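Local structure of membrane-associated protein VP24 (Marburg virus - Musoke, Kenya, 1980, 4OR8) at residues S161-F164 / K165-M168; K172-F175 / N176-T180. The protein may act as a minor matrix protein of the virion, with a part in nucleocapsid assembly and virus budding, and interacts with the viral nucleoprotein. One frame throughout, in Å; residues are numbered along the deposited sequence.

Contact 1. Residues S161-F164 / K165-M168; sequences SDMF and KILM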
loop_
_atom_site.group_PDB
_atom_site.type_symbol
_atom_site.label_atom_id
_atom_site.label_comp_id
_atom_site.label_asym_id
_atom_site.label_seq_id
_atom_site.Cartn_x
_atom_site.Cartn_y
_atom_site.Cartn_z
ATOM N N SER B 161 -19.200 25.402 10.977
ATOM C CA SER B 161 -19.282 24.408 9.914
ATOM C C SER B 161 -18.191 24.651 8.872
ATOM O O SER B 161 -17.570 23.709 8.383
ATOM C CB SER B 161 -20.668 24.412 9.260
ATOM O OG SER B 161 -20.857 25.566 8.463
ATOM N N ASP B 162 -17.958 25.921 8.549
ATOM C CA ASP B 162 -16.886 26.309 7.637
ATOM C C ASP B 162 -15.519 25.819 8.112
ATOM O O ASP B 162 -14.753 25.241 7.337
ATOM C CB ASP B 162 -16.853 27.828 7.468
ATOM C CG ASP B 162 -17.772 28.312 6.369
ATOM O OD1 ASP B 162 -18.661 27.540 5.951
ATOM O OD2 ASP B 162 -17.604 29.468 5.924
ATOM N N MET B 163 -15.222 26.055 9.386
ATOM C CA MET B 163 -13.949 25.638 9.964
ATOM C C MET B 163 -13.801 24.119 10.008
ATOM O O MET B 163 -12.707 23.590 9.830
ATOM C CB MET B 163 -13.767 26.247 11.354
ATOM C CG MET B 163 -13.502 27.742 11.322
ATOM S SD MET B 163 -11.951 28.146 10.489
ATOM C CE MET B 163 -12.429 29.601 9.561
ATOM N N PHE B 164 -14.907 23.424 10.242
ATOM C CA PHE B 164 -14.918 21.970 10.203
ATOM C C PHE B 164 -14.632 21.485 8.784
ATOM O O PHE B 164 -13.836 20.571 8.577
ATOM C CB PHE B 164 -16.273 21.442 10.676
ATOM C CG PHE B 164 -16.393 19.946 10.634
ATOM C CD1 PHE B 164 -16.907 19.309 9.516
ATOM C CD2 PHE B 164 -15.999 19.176 11.714
ATOM C CE1 PHE B 164 -17.015 17.934 9.475
ATOM C CE2 PHE B 164 -16.109 17.801 11.680
ATOM C CZ PHE B 164 -16.617 17.179 10.560
ATOM N N LYS B 165 -15.294 22.105 7.814
ATOM C CA LYS B 165 -15.140 21.743 6.413
ATOM C C LYS B 165 -13.694 21.931 5.970
ATOM O O LYS B 165 -13.101 21.046 5.352
ATOM C CB LYS B 165 -16.057 22.604 5.545
ATOM C CG LYS B 165 -16.852 21.822 4.523
ATOM C CD LYS B 165 -18.122 21.258 5.129
ATOM C CE LYS B 165 -19.143 22.357 5.343
ATOM N NZ LYS B 165 -19.492 23.032 4.061
ATOM N N ILE B 166 -13.135 23.090 6.299
ATOM C CA ILE B 166 -11.759 23.414 5.945
ATOM C C ILE B 166 -10.783 22.443 6.599
ATOM O O ILE B 166 -9.831 21.978 5.966
ATOM C CB ILE B 166 -11.409 24.866 6.342
ATOM C CG1 ILE B 166 -12.205 25.851 5.486
ATOM C CG2 ILE B 166 -9.918 25.129 6.191
ATOM C CD1 ILE B 166 -11.930 27.300 5.809
ATOM N N LEU B 167 -11.037 22.126 7.863
ATOM C CA LEU B 167 -10.178 21.216 8.609
ATOM C C LEU B 167 -10.083 19.848 7.948
ATOM O O LEU B 167 -8.995 19.291 7.825
ATOM C CB LEU B 167 -10.665 21.069 10.046
ATOM C CG LEU B 167 -9.808 20.131 10.895
ATOM C CD1 LEU B 167 -8.385 20.664 10.985
ATOM C CD2 LEU B 167 -10.414 19.928 12.280
ATOM N N MET B 168 -11.222 19.315 7.518
ATOM C CA MET B 168 -11.250 18.025 6.840
ATOM C C MET B 168 -10.568 18.114 5.477
ATOM O O MET B 168 -9.796 17.234 5.102
ATOM C CB MET B 168 -12.686 17.529 6.684
ATOM C CG MET B 168 -13.459 17.433 7.990
ATOM S SD MET B 168 -12.683 16.357 9.218
ATOM C CE MET B 168 -12.616 17.473 10.616
#
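K165 N donates to S161 O at 2.8 Å, the shortest of four i to i+4 backbone bonds here. I166 N to D162 O, L167 N to M163 O and M168 N to F164 O complete the ladder. The main side-chain contact lies one turn apart, between F164 and M168. With CG anti to the backbone N (chi1 178°), the F164 ring projects from the helix and leans toward the next turn, where M168 sits. The M168 chain folds back at chi2 and chi3. This brings its methyl CE over one face of the ring, 3.6 Å above the plane and nearer the ring's border than its middle. M168 CE lies 4.0 Å from the F164 ring centroid, a CH-pi contact, and its nearest ring atom is F164 CE2 at 3.7 Å. M168 SD lies over the ring too, 4.6 Å from the F164 centroid. M163 CE lies 4.4 Å from I166 CD1, a looser apolar contact. At the exposed side, D162 OD1 and K165 NZ are 5.0 Å apart, too far for a salt bridge. L35, L37 and T40 also touch F164, and N58 touches M168. M163 and L167 both rest on F129 of helix 127-142. The pair F164 and M168 is a Met-aromatic contact at i and i+4, set on the first turns of the alpha-helix 161-178.

Contact 2. Residues K172-F175 / N176-T180; sequences KNFF and NKMFT
F174 and M178 cross obliquely one helical turn apart. M178 SD reaches the CE2 corner of the F174 ring at 3.5 Å. The sulfur lies 4.5 Å from the F174 centroid and 53° off the ring normal, so the approach is oblique. M178 CG, anti to its carbonyl carbon (chi1 -73°), sits 3.8 Å from F174 CE2. The chain bends only at chi3. The same sulfur meets F175 differently: it lies near the plane of that ring, at its edge, 4.3 Å from F175 CD1. K177 crosses F174 at about a right angle. Its CG falls between the backbone N and the carbonyl carbon (chi1 66°), which directs the chain back along the helix. K177 CD then comes within 4.1 Å of F174 CD1. The amine goes on to a salt bridge with E120.

This is the C-terminal end of helix 161-178, with a Met-aromatic contact at i and i+4. Backbone bonds from N176 N to K172 O, K177 N to N173 O and M178 N to F174 O carry the helix forward. F175 O is gripped less firmly: M178 N and F179 N both reach it, and both bonds are weak. The F179 ring turns its edge to that oxygen, with F179 CD2 3.1 Å from F175 O. The F179 ring also packs edge-to-face with that of F211. L111 of helix 104-115 and L243 of helix 240-244 both touch F175 and M178. F61 of strand 59-64 also packs on F175.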
loop_
_atom_site.group_PDB
_atom_site.type_symbol
_atom_site.label_atom_id
_atom_site.label_comp_id
_atom_site.label_asym_id
_atom_site.label_seq_id
_atom_site.Cartn_x
_atom_site.Cartn_y
_atom_site.Cartn_z
ATOM N N LYS B 172 -7.129 15.921 4.139
ATOM C CA LYS B 172 -7.137 15.188 2.876
ATOM C C LYS B 172 -6.025 15.705 1.971
ATOM O O LYS B 172 -5.358 14.932 1.279
ATOM C CB LYS B 172 -8.489 15.322 2.171
ATOM C CG LYS B 172 -9.628 14.583 2.852
ATOM C CD LYS B 172 -10.966 14.868 2.182
ATOM C CE LYS B 172 -11.060 14.227 0.805
ATOM N NZ LYS B 172 -11.069 12.740 0.877
ATOM N N ASN B 173 -5.830 17.019 1.990
ATOM C CA ASN B 173 -4.782 17.650 1.202
ATOM C C ASN B 173 -3.394 17.202 1.642
ATOM O O ASN B 173 -2.513 16.971 0.811
ATOM C CB ASN B 173 -4.908 19.172 1.279
ATOM C CG ASN B 173 -3.783 19.889 0.560
ATOM O OD1 ASN B 173 -2.880 20.434 1.192
ATOM N ND2 ASN B 173 -3.833 19.893 -0.765
ATOM N N PHE B 174 -3.204 17.071 2.950
ATOM C CA PHE B 174 -1.927 16.618 3.486
ATOM C C PHE B 174 -1.663 15.164 3.118
ATOM O O PHE B 174 -0.534 14.792 2.811
ATOM C CB PHE B 174 -1.881 16.787 5.002
ATOM C CG PHE B 174 -0.585 16.349 5.621
ATOM C CD1 PHE B 174 0.501 17.207 5.659
ATOM C CD2 PHE B 174 -0.451 15.082 6.167
ATOM C CE1 PHE B 174 1.695 16.812 6.229
ATOM C CE2 PHE B 174 0.739 14.681 6.739
ATOM C CZ PHE B 174 1.815 15.547 6.771
ATOM N N PHE B 175 -2.708 14.345 3.166
ATOM C CA PHE B 175 -2.598 12.952 2.766
ATOM C C PHE B 175 -2.182 12.883 1.311
ATOM O O PHE B 175 -1.332 12.079 0.934
ATOM C CB PHE B 175 -3.936 12.234 2.943
ATOM C CG PHE B 175 -4.285 11.944 4.371
ATOM C CD1 PHE B 175 -3.311 11.947 5.352
ATOM C CD2 PHE B 175 -5.590 11.664 4.729
ATOM C CE1 PHE B 175 -3.634 11.677 6.667
ATOM C CE2 PHE B 175 -5.918 11.391 6.041
ATOM C CZ PHE B 175 -4.938 11.398 7.012
ATOM N N ASN B 176 -2.784 13.746 0.503
ATOM C CA ASN B 176 -2.506 13.787 -0.924
ATOM C C ASN B 176 -1.069 14.180 -1.248
ATOM O O ASN B 176 -0.468 13.644 -2.181
ATOM C CB ASN B 176 -3.478 14.733 -1.627
ATOM C CG ASN B 176 -3.191 14.861 -3.106
ATOM O OD1 ASN B 176 -3.633 14.037 -3.907
ATOM N ND2 ASN B 176 -2.444 15.895 -3.481
ATOM N N LYS B 177 -0.517 15.121 -0.489
ATOM C CA LYS B 177 0.848 15.557 -0.744
ATOM C C LYS B 177 1.862 14.532 -0.233
ATOM O O LYS B 177 3.008 14.505 -0.680
ATOM C CB LYS B 177 1.110 16.957 -0.175
ATOM C CG LYS B 177 1.071 17.053 1.331
ATOM C CD LYS B 177 0.694 18.460 1.780
ATOM C CE LYS B 177 1.541 19.522 1.098
ATOM N NZ LYS B 177 1.177 20.895 1.556
ATOM N N MET B 178 1.428 13.679 0.689
ATOM C CA MET B 178 2.260 12.573 1.155
ATOM C C MET B 178 2.503 11.570 0.034
ATOM O O MET B 178 3.532 10.893 0.002
ATOM C CB MET B 178 1.599 11.862 2.329
ATOM C CG MET B 178 1.630 12.628 3.632
ATOM S SD MET B 178 0.936 11.621 4.956
ATOM C CE MET B 178 1.954 10.158 4.814
ATOM N N PHE B 179 1.548 11.473 -0.883
ATOM C CA PHE B 179 1.682 10.585 -2.029
ATOM C C PHE B 179 2.543 11.188 -3.135
ATOM O O PHE B 179 2.800 10.546 -4.154
ATOM C CB PHE B 179 0.311 10.182 -2.566
ATOM C CG PHE B 179 -0.368 9.136 -1.738
ATOM C CD1 PHE B 179 -0.051 7.799 -1.901
ATOM C CD2 PHE B 179 -1.309 9.486 -0.785
ATOM C CE1 PHE B 179 -0.665 6.830 -1.136
ATOM C CE2 PHE B 179 -1.927 8.519 -0.016
ATOM C CZ PHE B 179 -1.604 7.188 -0.192
ATOM N N THR B 180 2.991 12.422 -2.936
ATOM C CA THR B 180 3.951 13.006 -3.859
ATOM C C THR B 180 5.354 12.527 -3.497
ATOM O O THR B 180 6.277 12.629 -4.301
ATOM C CB THR B 180 3.891 14.547 -3.878
ATOM O OG1 THR B 180 4.415 15.073 -2.653
ATOM C CG2 THR B 180 2.458 15.023 -4.067
#

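Both contacts lie on helix 161-178, in series along the chain. Contact 1 comes first, on the opening turns, and closes before contact 2 begins. Each is local, joining residues on successive turns, so neither closes a long loop, and they neither nest nor cross. Their centres are about 17 Å apart, with no direct touch between them. The helix itself is the connection. Around contact 1 it packs on helix 127-142 and on loop residues, including L35 and N58. Around contact 2 it meets helices 104-115 and 240-244 and strand 59-64. F211, on strand 210-221, adds a link from contact 2 to the mixed sheet.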